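Local coordinates for histidinol-phosphatase (Bordetella pertussis, PDB 3FVV), which probably hydrolyses L-histidinol phosphate to L-histidinol and phosphate in histidine biosynthesis, as a magnesium-dependent phosphatase of the HAD-like superfamily, at residues R4-F9 with N165-G170; L18-Q23 with T115-F120; D99-H104 with F129-L134; E140-D143 with G148-E151; R210-A213 with G217-V220. All coordinates share one frame; numbering follows the deposited sequence.

Contact 1: R4-F9 with N165-G170; sequences RRLALF and NQWLAG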
# COMPACT_ATOMS: atom_id res chain seq x y z
N ARG A 4 22.02 -10.74 -6.56
CA ARG A 4 20.61 -10.39 -6.56
C ARG A 4 20.29 -8.98 -5.98
O ARG A 4 21.00 -8.46 -5.13
CB ARG A 4 19.80 -11.46 -5.85
CG ARG A 4 18.37 -11.42 -6.32
CD ARG A 4 17.53 -12.50 -5.70
NE ARG A 4 16.29 -12.62 -6.48
CZ ARG A 4 15.27 -13.42 -6.17
NH1 ARG A 4 15.33 -14.20 -5.07
NH2 ARG A 4 14.19 -13.45 -6.97
N ARG A 5 19.24 -8.34 -6.48
CA ARG A 5 18.79 -7.08 -5.91
C ARG A 5 17.39 -7.24 -5.33
O ARG A 5 16.66 -8.17 -5.68
CB ARG A 5 18.88 -5.97 -6.95
CG ARG A 5 20.30 -6.03 -7.66
CD ARG A 5 20.40 -5.12 -8.81
NE ARG A 5 19.18 -5.18 -9.61
CZ ARG A 5 18.93 -4.35 -10.62
NH1 ARG A 5 19.85 -3.45 -10.97
NH2 ARG A 5 17.79 -4.44 -11.30
N LEU A 6 17.04 -6.35 -4.42
CA LEU A 6 15.70 -6.33 -3.83
C LEU A 6 14.99 -5.10 -4.41
O LEU A 6 15.58 -4.00 -4.50
CB LEU A 6 15.80 -6.18 -2.33
CG LEU A 6 14.52 -6.20 -1.51
CD1 LEU A 6 13.87 -7.53 -1.60
CD2 LEU A 6 14.94 -5.79 -0.07
N ALA A 7 13.73 -5.29 -4.78
CA ALA A 7 12.94 -4.18 -5.24
C ALA A 7 11.62 -4.08 -4.52
O ALA A 7 10.74 -4.95 -4.65
CB ALA A 7 12.71 -4.34 -6.83
N LEU A 8 11.44 -2.98 -3.81
CA LEU A 8 10.25 -2.71 -3.03
C LEU A 8 9.48 -1.56 -3.68
O LEU A 8 10.05 -0.52 -4.05
CB LEU A 8 10.64 -2.30 -1.60
CG LEU A 8 11.57 -3.33 -0.89
CD1 LEU A 8 12.00 -2.78 0.51
CD2 LEU A 8 10.97 -4.71 -0.79
N PHE A 9 8.17 -1.76 -3.76
CA PHE A 9 7.26 -0.78 -4.30
C PHE A 9 6.19 -0.35 -3.33
O PHE A 9 5.44 -1.17 -2.82
CB PHE A 9 6.63 -1.35 -5.55
CG PHE A 9 7.61 -1.84 -6.53
CD1 PHE A 9 8.21 -0.96 -7.41
CD2 PHE A 9 7.97 -3.17 -6.54
CE1 PHE A 9 9.12 -1.40 -8.31
CE2 PHE A 9 8.89 -3.64 -7.45
CZ PHE A 9 9.45 -2.76 -8.36
N ASN A 165 11.99 -6.03 7.25
CA ASN A 165 13.09 -6.84 7.86
C ASN A 165 12.56 -8.20 8.39
O ASN A 165 13.19 -9.28 8.18
CB ASN A 165 13.88 -6.05 8.89
CG ASN A 165 14.70 -4.89 8.27
OD1 ASN A 165 14.73 -3.76 8.81
ND2 ASN A 165 15.34 -5.16 7.15
N GLN A 166 11.35 -8.18 8.97
CA GLN A 166 10.74 -9.43 9.43
C GLN A 166 10.49 -10.37 8.27
O GLN A 166 10.79 -11.53 8.38
CB GLN A 166 9.48 -9.20 10.22
CG GLN A 166 9.74 -8.41 11.46
CD GLN A 166 8.52 -8.02 12.22
OE1 GLN A 166 7.48 -7.62 11.66
NE2 GLN A 166 8.65 -8.05 13.56
N TRP A 167 9.98 -9.86 7.14
CA TRP A 167 9.72 -10.70 5.98
C TRP A 167 11.00 -11.36 5.39
O TRP A 167 11.03 -12.55 5.11
CB TRP A 167 8.94 -9.89 4.94
CG TRP A 167 8.98 -10.40 3.58
CD1 TRP A 167 8.37 -11.51 3.11
CD2 TRP A 167 9.66 -9.80 2.49
NE1 TRP A 167 8.63 -11.65 1.75
CE2 TRP A 167 9.42 -10.61 1.36
CE3 TRP A 167 10.47 -8.68 2.37
CZ2 TRP A 167 9.96 -10.33 0.12
CZ3 TRP A 167 10.99 -8.40 1.11
CH2 TRP A 167 10.75 -9.23 0.02
N LEU A 168 12.05 -10.58 5.22
CA LEU A 168 13.27 -11.13 4.69
C LEU A 168 13.79 -12.26 5.61
O LEU A 168 14.20 -13.33 5.13
CB LEU A 168 14.33 -10.02 4.54
CG LEU A 168 14.02 -9.02 3.43
CD1 LEU A 168 14.85 -7.75 3.56
CD2 LEU A 168 14.16 -9.65 2.01
N ALA A 169 13.75 -12.05 6.92
CA ALA A 169 14.28 -13.06 7.85
C ALA A 169 13.44 -14.36 7.76
O ALA A 169 13.96 -15.47 7.73
CB ALA A 169 14.28 -12.51 9.25
N GLY A 170 12.12 -14.22 7.70
CA GLY A 170 11.25 -15.35 7.35
C GLY A 170 11.69 -16.17 6.11
O GLY A 170 11.50 -17.36 6.04

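Contact 2: L18-Q23 with T115-F120; sequences LDSDYQ and TATNSF. With SO4 (sulfate ion), chain C.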
# COMPACT_ATOMS: atom_id res chain seq x y z
N LEU A 18 -4.02 6.72 -7.70
CA LEU A 18 -5.09 6.96 -6.78
C LEU A 18 -4.68 6.34 -5.43
O LEU A 18 -3.65 5.66 -5.30
CB LEU A 18 -6.39 6.36 -7.35
CG LEU A 18 -6.36 4.88 -7.86
CD1 LEU A 18 -6.44 3.92 -6.70
CD2 LEU A 18 -7.44 4.56 -8.92
N ASP A 19 -5.50 6.61 -4.42
CA ASP A 19 -5.36 5.99 -3.11
C ASP A 19 -6.38 4.87 -3.01
O ASP A 19 -7.60 5.08 -2.86
CB ASP A 19 -5.60 7.02 -1.98
CG ASP A 19 -5.62 6.36 -0.61
OD1 ASP A 19 -5.13 5.24 -0.45
OD2 ASP A 19 -6.14 6.97 0.32
N SER A 20 -5.86 3.66 -3.03
CA SER A 20 -6.70 2.49 -3.07
C SER A 20 -7.52 2.35 -1.74
O SER A 20 -8.62 1.84 -1.73
CB SER A 20 -5.87 1.25 -3.41
OG SER A 20 -5.04 0.79 -2.35
N ASP A 21 -7.02 2.90 -0.65
CA ASP A 21 -7.68 2.76 0.68
C ASP A 21 -8.99 3.58 0.61
O ASP A 21 -10.07 3.04 0.75
CB ASP A 21 -6.71 3.30 1.74
CG ASP A 21 -6.86 2.65 3.10
OD1 ASP A 21 -7.49 1.59 3.26
OD2 ASP A 21 -6.31 3.26 4.07
N TYR A 22 -8.86 4.87 0.32
CA TYR A 22 -10.00 5.79 0.17
C TYR A 22 -10.96 5.34 -0.95
O TYR A 22 -12.17 5.28 -0.74
CB TYR A 22 -9.52 7.21 -0.08
CG TYR A 22 -10.72 8.13 -0.18
CD1 TYR A 22 -11.39 8.56 0.97
CD2 TYR A 22 -11.27 8.44 -1.42
CE1 TYR A 22 -12.56 9.36 0.89
CE2 TYR A 22 -12.42 9.23 -1.52
CZ TYR A 22 -13.07 9.69 -0.37
OH TYR A 22 -14.22 10.45 -0.48
N GLN A 23 -10.44 4.94 -2.10
CA GLN A 23 -11.32 4.53 -3.23
C GLN A 23 -12.15 3.28 -2.84
O GLN A 23 -13.34 3.16 -3.15
CB GLN A 23 -10.53 4.28 -4.49
CG GLN A 23 -9.86 5.49 -5.01
CD GLN A 23 -10.89 6.53 -5.43
OE1 GLN A 23 -12.00 6.20 -5.88
NE2 GLN A 23 -10.53 7.77 -5.29
N THR A 115 2.86 -1.61 1.49
CA THR A 115 1.76 -0.67 1.50
C THR A 115 0.97 -0.67 2.82
O THR A 115 0.73 -1.72 3.40
CB THR A 115 0.80 -0.99 0.30
OG1 THR A 115 -0.35 -0.15 0.36
CG2 THR A 115 0.35 -2.44 0.35
N ALA A 116 0.55 0.53 3.25
CA ALA A 116 -0.29 0.69 4.44
C ALA A 116 -1.69 0.24 4.14
O ALA A 116 -2.43 -0.05 5.07
CB ALA A 116 -0.33 2.13 4.92
N THR A 117 -2.10 0.19 2.88
CA THR A 117 -3.48 -0.22 2.59
C THR A 117 -3.58 -1.74 2.89
O THR A 117 -2.73 -2.50 2.51
CB THR A 117 -3.93 0.22 1.21
OG1 THR A 117 -3.99 1.66 1.16
CG2 THR A 117 -5.35 -0.33 0.84
N ASN A 118 -4.63 -2.13 3.60
CA ASN A 118 -4.71 -3.49 4.15
C ASN A 118 -4.64 -4.61 3.11
O ASN A 118 -5.10 -4.44 1.94
CB ASN A 118 -5.92 -3.62 5.09
CG ASN A 118 -7.25 -3.78 4.37
OD1 ASN A 118 -7.55 -4.87 3.89
ND2 ASN A 118 -8.09 -2.73 4.39
N SER A 119 -4.03 -5.73 3.53
CA SER A 119 -3.78 -6.86 2.67
C SER A 119 -5.05 -7.51 2.02
O SER A 119 -4.95 -8.04 0.94
CB SER A 119 -2.92 -7.94 3.36
OG SER A 119 -3.59 -8.43 4.51
N PHE A 120 -6.23 -7.40 2.62
CA PHE A 120 -7.42 -7.82 1.93
C PHE A 120 -7.64 -6.99 0.65
O PHE A 120 -7.95 -7.50 -0.42
CB PHE A 120 -8.70 -7.76 2.80
CG PHE A 120 -9.92 -8.10 2.01
CD1 PHE A 120 -10.21 -9.42 1.71
CD2 PHE A 120 -10.70 -7.12 1.44
CE1 PHE A 120 -11.32 -9.76 0.91
CE2 PHE A 120 -11.79 -7.47 0.63
CZ PHE A 120 -12.08 -8.77 0.39
S SO4 C . 0.62 3.27 0.71
O1 SO4 C . 0.76 2.35 -0.49
O2 SO4 C . 1.39 2.80 1.92
O3 SO4 C . 0.97 4.59 0.21
O4 SO4 C . -0.78 3.33 1.15
O HOH W 1 -6.51 -0.31 4.90

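Contact 3: D99-H104 with F129-L134; sequences DVVRGH and FGVQHL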
# COMPACT_ATOMS: atom_id res chain seq x y z
N ASP A 99 5.56 -1.36 -16.16
CA ASP A 99 6.91 -1.53 -16.69
C ASP A 99 8.00 -1.33 -15.64
O ASP A 99 8.98 -1.98 -15.69
CB ASP A 99 7.15 -0.59 -17.85
CG ASP A 99 6.64 -1.14 -19.18
OD1 ASP A 99 6.38 -2.34 -19.25
OD2 ASP A 99 6.62 -0.41 -20.19
N VAL A 100 7.80 -0.43 -14.67
CA VAL A 100 8.75 -0.25 -13.56
C VAL A 100 8.87 -1.55 -12.77
O VAL A 100 9.99 -2.05 -12.51
CB VAL A 100 8.40 1.05 -12.73
CG1 VAL A 100 8.08 0.80 -11.30
CG2 VAL A 100 9.56 2.00 -12.80
N VAL A 101 7.73 -2.17 -12.50
CA VAL A 101 7.73 -3.46 -11.86
C VAL A 101 8.33 -4.54 -12.74
O VAL A 101 9.23 -5.25 -12.35
CB VAL A 101 6.32 -3.83 -11.37
CG1 VAL A 101 6.37 -5.17 -10.67
CG2 VAL A 101 5.80 -2.74 -10.41
N ARG A 102 7.92 -4.59 -13.99
CA ARG A 102 8.34 -5.62 -14.87
C ARG A 102 9.81 -5.64 -15.11
O ARG A 102 10.41 -6.73 -15.20
CB ARG A 102 7.57 -5.51 -16.16
CG ARG A 102 7.96 -6.49 -17.16
CD ARG A 102 7.05 -6.35 -18.38
NE ARG A 102 5.61 -6.47 -18.03
CZ ARG A 102 4.68 -7.02 -18.82
NH1 ARG A 102 4.99 -7.54 -20.02
NH2 ARG A 102 3.41 -7.08 -18.39
N GLY A 103 10.41 -4.46 -15.21
CA GLY A 103 11.87 -4.39 -15.36
C GLY A 103 12.61 -5.09 -14.22
O GLY A 103 13.61 -5.79 -14.42
N HIS A 104 12.14 -4.89 -13.00
CA HIS A 104 12.82 -5.51 -11.84
C HIS A 104 12.51 -7.00 -11.85
O HIS A 104 13.42 -7.80 -11.62
CB HIS A 104 12.40 -4.87 -10.56
CG HIS A 104 12.97 -3.51 -10.34
ND1 HIS A 104 14.26 -3.31 -9.89
CD2 HIS A 104 12.41 -2.28 -10.42
CE1 HIS A 104 14.48 -2.02 -9.75
NE2 HIS A 104 13.38 -1.36 -10.09
N PHE A 129 0.14 -7.02 -10.66
CA PHE A 129 1.45 -6.58 -11.12
C PHE A 129 2.44 -7.71 -11.32
O PHE A 129 3.55 -7.46 -11.72
CB PHE A 129 2.01 -5.57 -10.13
CG PHE A 129 1.51 -4.17 -10.33
CD1 PHE A 129 2.02 -3.39 -11.33
CD2 PHE A 129 0.51 -3.63 -9.52
CE1 PHE A 129 1.55 -2.09 -11.51
CE2 PHE A 129 0.03 -2.37 -9.69
CZ PHE A 129 0.57 -1.58 -10.68
N GLY A 130 2.04 -8.96 -11.02
CA GLY A 130 2.96 -10.09 -11.04
C GLY A 130 3.90 -10.17 -9.86
O GLY A 130 4.94 -10.81 -9.93
N VAL A 131 3.58 -9.45 -8.79
CA VAL A 131 4.45 -9.36 -7.65
C VAL A 131 3.94 -10.42 -6.69
O VAL A 131 2.73 -10.48 -6.40
CB VAL A 131 4.37 -7.95 -7.04
CG1 VAL A 131 5.01 -7.97 -5.64
CG2 VAL A 131 5.08 -6.93 -7.99
N GLN A 132 4.86 -11.23 -6.16
CA GLN A 132 4.50 -12.45 -5.42
C GLN A 132 4.54 -12.20 -3.95
O GLN A 132 4.07 -13.04 -3.20
CB GLN A 132 5.45 -13.61 -5.74
CG GLN A 132 5.57 -13.96 -7.22
CD GLN A 132 4.21 -14.32 -7.83
OE1 GLN A 132 3.50 -15.15 -7.29
NE2 GLN A 132 3.83 -13.65 -8.93
N HIS A 133 5.07 -11.05 -3.51
CA HIS A 133 5.22 -10.76 -2.05
C HIS A 133 4.53 -9.48 -1.72
O HIS A 133 4.74 -8.47 -2.43
CB HIS A 133 6.70 -10.65 -1.71
CG HIS A 133 7.44 -11.93 -1.96
ND1 HIS A 133 7.28 -13.04 -1.14
CD2 HIS A 133 8.25 -12.32 -2.96
CE1 HIS A 133 7.98 -14.04 -1.63
NE2 HIS A 133 8.58 -13.63 -2.74
N LEU A 134 3.77 -9.49 -0.63
CA LEU A 134 3.00 -8.32 -0.19
C LEU A 134 3.31 -8.06 1.26
O LEU A 134 3.16 -8.95 2.09
CB LEU A 134 1.52 -8.61 -0.27
CG LEU A 134 0.57 -7.50 0.22
CD1 LEU A 134 0.67 -6.23 -0.60
CD2 LEU A 134 -0.84 -8.01 0.23

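Contact 4: E140-D143 with G148-E151; sequences EYRD and GRIE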
# COMPACT_ATOMS: atom_id res chain seq x y z
N GLU A 140 -6.84 -8.39 11.26
CA GLU A 140 -7.12 -9.58 12.04
C GLU A 140 -8.41 -10.25 11.48
O GLU A 140 -9.45 -9.56 11.24
CB GLU A 140 -7.30 -9.22 13.51
CG GLU A 140 -7.60 -10.36 14.41
CD GLU A 140 -8.01 -9.86 15.84
OE1 GLU A 140 -8.89 -8.98 15.99
OE2 GLU A 140 -7.40 -10.34 16.79
N TYR A 141 -8.32 -11.56 11.32
CA TYR A 141 -9.41 -12.43 10.82
C TYR A 141 -9.54 -13.51 11.81
O TYR A 141 -8.56 -14.19 12.09
CB TYR A 141 -8.99 -13.05 9.50
CG TYR A 141 -10.05 -13.81 8.76
CD1 TYR A 141 -11.10 -13.15 8.14
CD2 TYR A 141 -9.97 -15.17 8.60
CE1 TYR A 141 -12.04 -13.85 7.43
CE2 TYR A 141 -10.92 -15.90 7.84
CZ TYR A 141 -11.96 -15.23 7.26
OH TYR A 141 -12.93 -15.91 6.53
N ARG A 142 -10.70 -13.69 12.39
CA ARG A 142 -10.90 -14.68 13.42
C ARG A 142 -12.29 -15.23 13.24
O ARG A 142 -13.28 -14.46 13.03
CB ARG A 142 -10.80 -14.03 14.81
CG ARG A 142 -10.70 -15.00 16.03
CD ARG A 142 -10.67 -14.21 17.37
NE ARG A 142 -11.88 -13.38 17.54
CZ ARG A 142 -11.89 -12.15 18.02
NH1 ARG A 142 -10.77 -11.50 18.35
NH2 ARG A 142 -13.03 -11.51 18.12
N ASP A 143 -12.40 -16.54 13.34
CA ASP A 143 -13.69 -17.16 13.30
C ASP A 143 -14.45 -16.79 12.00
O ASP A 143 -15.67 -16.67 11.98
CB ASP A 143 -14.53 -16.81 14.56
CG ASP A 143 -14.01 -17.45 15.86
OD1 ASP A 143 -13.57 -18.62 15.82
OD2 ASP A 143 -14.13 -16.81 16.93
N GLY A 148 -11.98 -5.99 12.62
CA GLY A 148 -11.78 -4.55 12.78
C GLY A 148 -10.46 -4.11 13.42
O GLY A 148 -10.15 -2.89 13.44
N ARG A 149 -9.66 -5.08 13.90
CA ARG A 149 -8.38 -4.82 14.51
C ARG A 149 -7.20 -5.16 13.59
O ARG A 149 -7.30 -6.01 12.68
CB ARG A 149 -8.27 -5.61 15.82
CG ARG A 149 -9.46 -5.39 16.78
CD ARG A 149 -9.12 -5.83 18.19
NE ARG A 149 -8.57 -7.20 18.20
CZ ARG A 149 -8.15 -7.83 19.30
NH1 ARG A 149 -8.25 -7.25 20.48
NH2 ARG A 149 -7.67 -9.06 19.24
N ILE A 150 -6.07 -4.50 13.82
CA ILE A 150 -4.81 -4.77 13.09
C ILE A 150 -4.10 -5.96 13.69
O ILE A 150 -4.00 -6.06 14.90
CB ILE A 150 -3.85 -3.58 13.18
CG1 ILE A 150 -4.46 -2.38 12.47
CG2 ILE A 150 -2.50 -3.90 12.52
CD1 ILE A 150 -3.73 -1.09 12.70
N GLU A 151 -3.61 -6.86 12.84
CA GLU A 151 -2.82 -7.98 13.26
C GLU A 151 -1.36 -7.63 13.06
O GLU A 151 -0.89 -7.44 11.92
CB GLU A 151 -3.28 -9.19 12.43
CG GLU A 151 -2.50 -10.47 12.54
CD GLU A 151 -2.94 -11.25 13.73
OE1 GLU A 151 -4.13 -11.63 13.79
OE2 GLU A 151 -2.06 -11.51 14.59
O HOH W 2 -9.70 -6.85 11.11
O HOH W 3 -5.54 -12.74 11.65

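Contact 5: R210-A213 with G217-V220; sequences REIA and GWQV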
# COMPACT_ATOMS: atom_id res chain seq x y z
N ARG A 210 9.76 15.62 -2.98
CA ARG A 210 10.55 16.08 -4.13
C ARG A 210 11.73 16.93 -3.64
O ARG A 210 12.84 16.79 -4.13
CB ARG A 210 9.71 16.88 -5.12
CG ARG A 210 10.44 17.17 -6.44
CD ARG A 210 9.53 17.90 -7.42
NE ARG A 210 8.29 17.19 -7.71
CZ ARG A 210 8.13 16.26 -8.66
NH1 ARG A 210 9.14 15.88 -9.43
NH2 ARG A 210 6.94 15.64 -8.81
N GLU A 211 11.48 17.77 -2.65
CA GLU A 211 12.53 18.62 -2.06
C GLU A 211 13.63 17.78 -1.41
O GLU A 211 14.82 17.99 -1.65
CB GLU A 211 11.87 19.50 -1.02
CG GLU A 211 12.79 20.29 -0.12
CD GLU A 211 12.08 21.49 0.52
OE1 GLU A 211 10.81 21.52 0.55
OE2 GLU A 211 12.79 22.42 0.98
N ILE A 212 13.22 16.80 -0.63
CA ILE A 212 14.15 15.87 -0.00
C ILE A 212 14.95 15.07 -1.03
O ILE A 212 16.16 14.90 -0.86
CB ILE A 212 13.41 14.89 0.92
CG1 ILE A 212 12.89 15.66 2.14
CG2 ILE A 212 14.32 13.71 1.30
CD1 ILE A 212 11.74 15.00 2.82
N ALA A 213 14.27 14.59 -2.09
CA ALA A 213 14.93 13.87 -3.18
C ALA A 213 16.01 14.72 -3.83
O ALA A 213 17.14 14.27 -4.04
CB ALA A 213 13.96 13.45 -4.21
N GLY A 217 20.01 14.08 -3.88
CA GLY A 217 20.36 13.41 -5.14
C GLY A 217 19.62 12.11 -5.49
O GLY A 217 20.07 11.37 -6.35
N TRP A 218 18.49 11.84 -4.83
CA TRP A 218 17.70 10.60 -5.06
C TRP A 218 17.01 10.70 -6.40
O TRP A 218 16.45 11.76 -6.72
CB TRP A 218 16.61 10.43 -3.99
CG TRP A 218 17.07 10.11 -2.62
CD1 TRP A 218 18.32 9.75 -2.25
CD2 TRP A 218 16.27 10.09 -1.43
NE1 TRP A 218 18.34 9.50 -0.90
CE2 TRP A 218 17.09 9.70 -0.38
CE3 TRP A 218 14.92 10.35 -1.17
CZ2 TRP A 218 16.61 9.57 0.94
CZ3 TRP A 218 14.45 10.24 0.13
CH2 TRP A 218 15.30 9.87 1.17
N GLN A 219 17.00 9.61 -7.16
CA GLN A 219 16.29 9.53 -8.42
C GLN A 219 14.80 9.94 -8.20
O GLN A 219 14.25 9.66 -7.13
CB GLN A 219 16.46 8.10 -8.95
CG GLN A 219 15.65 7.61 -10.08
CD GLN A 219 16.08 8.21 -11.35
OE1 GLN A 219 15.86 9.39 -11.58
NE2 GLN A 219 16.76 7.44 -12.17
N VAL A 220 14.20 10.64 -9.17
CA VAL A 220 12.78 11.08 -9.14
C VAL A 220 12.17 10.58 -10.41
O VAL A 220 12.80 10.66 -11.43
CB VAL A 220 12.63 12.61 -9.10
CG1 VAL A 220 11.18 13.04 -9.28
CG2 VAL A 220 13.18 13.17 -7.79

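Contact 1: R4-F9 with N165-G170
Strand 5-9 and the 165-170 part of helix 158-170 pass each other at a closest axis distance of 12.7 Å, their N-to-C directions 138° apart, with the CA atoms of Leu6 and Leu168 the nearest pair, 10.1 Å apart. Leu6 takes the largest share of the contact. Its CG lies trans to the backbone N (chi1 -177°), and its two methyl branches divide the work: CD1 reaches the rim of the Trp167 indole, near the ring plane, 3.9 Å from Trp167 CH2, while CD2 meets CD1 of Leu168 at 4.1 Å, the two leucines extending toward each other tip to tip. This is the helix-on-sheet layer of the Rossmann-like HAD core. Strand 5-9 lies in the parallel part of the central sheet, between strands 110-115 and 180-185, and helix 158-170 covers one of its faces. Two residues further along the strand, on the same face, Leu8 places CD2 4.2 Å from Trp167 CZ3, at an oblique position to the ring. Leu8 and the indole run past one another in opposite directions. The indole continues beyond the strand onto Leu110 and meets the His133 ring, whereas Leu6 is also packed against Leu175 and Phe178.

Contact 2: L18-Q23 with T115-F120
The first turn of helix 20-30 and the loop that leads from strand 110-115 into helix 119-128 approach closely, with the CA atoms of Asp21 and Thr117 5.5 Å apart. Thr117 is the residue that reaches across. Its OG1 lies 3.2 Å from Asp21 CB, and its methyl CG2, trans to the backbone N, touches Ser20 OG at 3.4 Å. The polar ends are held by a third party: Ser20 OG and Thr117 OG1 are hydrogen-bonded to different carboxylate oxygens of Asp12, which probably limits the rotation of that carboxylate. A water joins the two segments, donating to Asp21 OD1 (2.7 Å) and accepting from both N and ND2 of Asn118. Asp19 caps helix 20-30, receiving Asp21 N at OD1 from above the carboxylate plane. In the other segment Thr115 OG1 accepts from Thr117 N, an ST turn, and donates to O1 of a sulfate at 2.9 Å. Ala116 N gives sulfate O2 a nearly straight bond of 2.8 Å (175°). Leu11 N, Asp12 N and Lys160 also bind this ion, which probably comes from the crystallisation liquor and probably occupies the phosphate pocket, as in other HAD phosphatases. Around this site, helix 58-70 lies against Asp21 and Asn118, helix 74-89 against Ser20, and strand 133-142 against Thr115.

Contact 3: D99-H104 with F129-L134
The contact belongs to the layer of helices against the central sheet: helix 95-106, which leads into strand 110-115, meets the connection by which helix 119-128 passes into strand 133-142. Val101 is its one contributor on the helix side, directed at the connection, and the CA atoms of Val101 and Phe129 are 7.1 Å apart. The two methyls of Val101 find different partners. CG1, trans to the backbone N (chi1 -178°), packs on CG2 of Val131 at 3.5 Å, closer than carbon atoms usually sit, and also lies 3.8 Å from the carbonyl O of Phe129. CG2, on the other branch, comes to 3.9 Å from Phe129 CD1, at an oblique position to the ring. The Val101 side chain crosses both partners at about a right angle, and each methyl meets one of them. Phe129 and Val131 flank Gly130, where a Schellman motif ends helix 119-128. Gly130 adopts positive phi (76°) there, a conformation that favours glycine, and the chain turns out of the helix toward the sheet. This pair of helices flanks the parallel strands of the Rossmann-like core as part of successive beta-alpha connections. Leu15, in the loop after strand 5-9, packs on both Val101 and Phe129 and adds a third apolar surface. All three touching residues are buried, and Gln132 NE2 makes a weak hydrogen bond back to Gly130 O.

Contact 4: E140-D143 with G148-E151
The Arg149 guanidinium and the Glu140 carboxylate meet edge to edge, their planes 24° apart, and the arginine grips the acid side-on with two nitrogens. Arg149 NH2 also lies at the edge of the Arg142 guanidinium, the two groups steeply inclined. NH2 donates to Glu140 OE2 at 2.8 Å, almost straight (175°) and on the syn lone pair, while NE donates to Glu140 OE1 at 2.9 Å from the syn side, somewhat out of the carboxylate plane. Thr147 OG1 also bonds Glu140 OE1, which therefore has two partners. The bend of Arg149 at chi3 (-52°) lays its guanidinium alongside the extended glutamate. Arg142 makes the third member of this salt-bridge network: its NH1 stands 3.9 Å from Glu140 OE2, a long bridge, and the carboxylate they share probably offsets the closeness of Arg142 NH1 and Arg149 NH2 (4.0 Å). At the backbone, Glu140 N donates to Arg149 O at 2.8 Å, and a water bridges Glu140 O, Gly148 N and Arg149 O. A second water accepts from Tyr141 N and donates to Glu151 OE1, the side chain of which crosses that of Glu140 at about a right angle. The contact lies on the surface, where strand 133-142 pairs antiparallel with strands 145-147 and 150-151; Ile150 faces the other way, packing on Ala62 and Leu66 of helix 58-70.

Contact 5: R210-A213 with G217-V220
Apolar packing accounts for most of the contact between residues 210-213 of helix 207-216 and the strand that follows it. Ala213 CB lies 3.7 Å from Val220 CG2 and 4.0 Å from Trp218 CB, filling the corner between the two residues. Ile212 turns CG2, trans to its backbone N, toward the six-membered ring of Trp218, 3.7 Å from CZ3 and oblique to it; the two side chains run side by side in the same direction. A hydrogen bond fixes the backbone: Trp218 N donates to Ala213 O at 2.9 Å, with an N-H...O angle of 140°. It forms part of the Schellman motif at the helix end, where Gly217 takes positive phi (70°), a conformation favourable to glycine, and reverses the chain into strand 219-221. The charged member is Arg210. Its chain bends at chi3 (-57°) and brings NH1 to 3.5 Å from Val220 CG1, the two side chains crossing at about a right angle, while NH2 makes a salt bridge to Asp222. Here the helix, strand 199-203 and strand 219-221 form a beta-alpha-beta unit, with Ala213 also packing on Ala202 and Trp218 on Pro200. The chemistry is that of a tight helix-to-strand turn, held across the contact by the Trp218 N to Ala213 O bond and closed over by hydrophobic side chains, with the arginine tied to the acid just beyond Val220.

In the fold
From the N terminus, strand 5-9 opens contact 1, which closes at helix 158-170 and encloses contacts 2, 3 and 4. Contact 2 starts on helix 20-30 and closes after strand 110-115; contact 3, from helix 95-106 to the start of strand 133-142, crosses it, since their segments interleave, and the two touch where Leu134 packs on Thr115 and Ser119. Contact 3 also touches contact 1, through His104 against Ala7 and Phe9. Contact 4 closes a short loop through strand 145-147, returning strand 150-151 to strand 133-142. Contact 5 follows in series, closing the last beta-alpha-beta unit, about 37 Å from contact 4 between centres and on the opposite side of the chain's centre.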